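Long-range contact in borrelidin polyketide synthase, type I (Streptomyces parvulus, PDB 6OBT), which probably catalyses, as the dehydratase domain of a modular synthase, loss of water from β-hydroxyacyl intermediates during assembly of the polyketide borrelidin: residues D72-G77 against G189-P194. Residues are numbered along the deposited sequence; the frame is centred on the assembly and turned at random.
Sequences DHQVLG and GYHYGP
With CG opposite the backbone N in His73 (chi1 -173°) and opposite the carbonyl carbon in Tyr192 (chi1 -73°), the two side chains rise side by side from one face of an antiparallel strand pair. His73 CD2 lies 3.7 Å from Tyr192 CE1, the ring planes inclined at 63°. A water in the plane of both rings bridges their polar ends, 3.2 Å from His73 NE2 and 2.9 Å from Tyr192 OH; His73 ND1 is hydrogen-bonded to Leu80 O. On the same face Val75 CG2 makes a CH-pi contact over the Tyr190 ring, 3.9 Å from its centroid and displaced toward the rim. Gln74 and His191 share the other face, Gln74 NE2 being 3.6 Å from His191 CB. Between the strands, His191 N donates to Gln74 O (2.8 Å), while the return bond from Gln74 N is weak. Leu76 N reaches Gly189 O at 2.8 Å, and Gly193 N donates to Asp72 O at the other end. The Asp72 side chain crosses that of Pro194 at about a right angle, its carboxylate oxygens against CD, and OD1 accepts a hydrogen bond from Gln195 N. Asp232 of helix 228-236 touches both His73 and Tyr192. The pairing joins the HxxxGxxxxP motif, whose histidine is probably catalytic with Asp232, to the GYxYGP motif of polyketide synthase dehydratases.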
loop_
_atom_site.group_PDB
_atom_site.type_symbol
_atom_site.label_atom_id
_atom_site.label_comp_id
_atom_site.label_asym_id
_atom_site.label_seq_id
_atom_site.Cartn_x
_atom_site.Cartn_y
_atom_site.Cartn_z
ATOM N N ASP A 72 -17.659 -22.938 0.310
ATOM C CA ASP A 72 -17.875 -24.080 1.189
ATOM C C ASP A 72 -18.116 -23.680 2.643
ATOM O O ASP A 72 -18.269 -24.565 3.495
ATOM C CB ASP A 72 -16.667 -25.023 1.108
ATOM C CG ASP A 72 -16.606 -25.790 -0.201
ATOM O OD1 ASP A 72 -15.607 -26.497 -0.434
ATOM O OD2 ASP A 72 -17.561 -25.704 -0.998
ATOM N N HIS A 73 -18.100 -22.389 2.966
ATOM C CA HIS A 73 -18.426 -21.887 4.302
ATOM C C HIS A 73 -19.663 -20.985 4.213
ATOM O O HIS A 73 -19.532 -19.776 4.059
ATOM C CB HIS A 73 -17.255 -21.137 4.884
ATOM C CG HIS A 73 -17.446 -20.735 6.313
ATOM N ND1 HIS A 73 -17.957 -19.507 6.679
ATOM C CD2 HIS A 73 -17.172 -21.390 7.468
ATOM C CE1 HIS A 73 -18.011 -19.431 7.998
ATOM N NE2 HIS A 73 -17.537 -20.560 8.500
ATOM N N GLN A 74 -20.841 -21.567 4.373
ATOM C CA GLN A 74 -22.105 -20.858 4.182
ATOM C C GLN A 74 -22.943 -21.004 5.441
ATOM O O GLN A 74 -23.222 -22.128 5.877
ATOM C CB GLN A 74 -22.839 -21.404 2.963
ATOM C CG GLN A 74 -24.213 -20.789 2.712
ATOM C CD GLN A 74 -25.037 -21.665 1.813
ATOM O OE1 GLN A 74 -24.918 -21.599 0.591
ATOM N NE2 GLN A 74 -25.845 -22.536 2.413
ATOM N N VAL A 75 -23.331 -19.876 6.034
ATOM C CA VAL A 75 -24.152 -19.864 7.242
ATOM C C VAL A 75 -25.460 -19.164 6.912
ATOM O O VAL A 75 -25.457 -18.003 6.471
ATOM C CB VAL A 75 -23.443 -19.192 8.432
ATOM C CG1 VAL A 75 -23.059 -17.784 8.108
ATOM C CG2 VAL A 75 -24.331 -19.235 9.671
ATOM N N LEU A 76 -26.567 -19.878 7.115
ATOM C CA LEU A 76 -27.921 -19.362 6.882
ATOM C C LEU A 76 -28.050 -18.804 5.468
ATOM O O LEU A 76 -28.617 -17.732 5.246
ATOM C CB LEU A 76 -28.294 -18.314 7.932
ATOM C CG LEU A 76 -28.265 -18.749 9.397
ATOM C CD1 LEU A 76 -28.719 -17.606 10.296
ATOM C CD2 LEU A 76 -29.137 -19.979 9.604
ATOM N N GLY A 77 -27.483 -19.532 4.504
ATOM C CA GLY A 77 -27.536 -19.183 3.098
ATOM C C GLY A 77 -26.560 -18.125 2.636
ATOM O O GLY A 77 -26.534 -17.810 1.437
ATOM N N GLY A 189 -28.295 -24.543 10.216
ATOM C CA GLY A 189 -27.931 -23.421 9.367
ATOM C C GLY A 189 -26.482 -23.328 8.942
ATOM O O GLY A 189 -26.122 -22.360 8.256
ATOM N N TYR A 190 -25.627 -24.278 9.326
ATOM C CA TYR A 190 -24.200 -24.182 9.029
ATOM C C TYR A 190 -23.877 -25.228 7.967
ATOM O O TYR A 190 -23.701 -26.410 8.277
ATOM C CB TYR A 190 -23.364 -24.353 10.296
ATOM C CG TYR A 190 -23.555 -23.227 11.292
ATOM C CD1 TYR A 190 -22.524 -22.340 11.582
ATOM C CD2 TYR A 190 -24.774 -23.042 11.932
ATOM C CE1 TYR A 190 -22.709 -21.299 12.488
ATOM C CE2 TYR A 190 -24.967 -22.014 12.833
ATOM C CZ TYR A 190 -23.937 -21.145 13.109
ATOM O OH TYR A 190 -24.156 -20.132 14.014
ATOM N N HIS A 191 -23.790 -24.788 6.715
ATOM C CA HIS A 191 -23.645 -25.699 5.579
ATOM C C HIS A 191 -22.172 -25.726 5.183
ATOM O O HIS A 191 -21.706 -24.864 4.433
ATOM C CB HIS A 191 -24.539 -25.270 4.416
ATOM C CG HIS A 191 -26.003 -25.526 4.638
ATOM N ND1 HIS A 191 -26.778 -24.761 5.483
ATOM C CD2 HIS A 191 -26.835 -26.454 4.106
ATOM C CE1 HIS A 191 -28.021 -25.208 5.467
ATOM N NE2 HIS A 191 -28.082 -26.236 4.640
ATOM N N TYR A 192 -21.440 -26.725 5.685
ATOM C CA TYR A 192 -20.008 -26.861 5.429
ATOM C C TYR A 192 -19.787 -27.650 4.145
ATOM O O TYR A 192 -20.277 -28.769 4.006
ATOM C CB TYR A 192 -19.293 -27.532 6.604
ATOM C CG TYR A 192 -19.172 -26.626 7.806
ATOM C CD1 TYR A 192 -18.338 -25.514 7.787
ATOM C CD2 TYR A 192 -19.957 -26.838 8.928
ATOM C CE1 TYR A 192 -18.246 -24.670 8.885
ATOM C CE2 TYR A 192 -19.876 -26.008 10.021
ATOM C CZ TYR A 192 -19.045 -24.923 9.996
ATOM O OH TYR A 192 -18.996 -24.105 11.103
ATOM N N GLY A 193 -19.051 -27.066 3.207
ATOM C CA GLY A 193 -18.805 -27.711 1.942
ATOM C C GLY A 193 -17.569 -28.591 1.977
ATOM O O GLY A 193 -16.918 -28.746 3.013
ATOM N N PRO A 194 -17.231 -29.185 0.828
ATOM C CA PRO A 194 -16.122 -30.161 0.791
ATOM C C PRO A 194 -14.841 -29.716 1.473
ATOM O O PRO A 194 -14.250 -30.483 2.239
ATOM C CB PRO A 194 -15.919 -30.367 -0.716
ATOM C CG PRO A 194 -17.264 -30.134 -1.307
ATOM C CD PRO A 194 -17.904 -29.054 -0.477
HETATM O O HOH W 1 -17.411 -21.658 11.535
#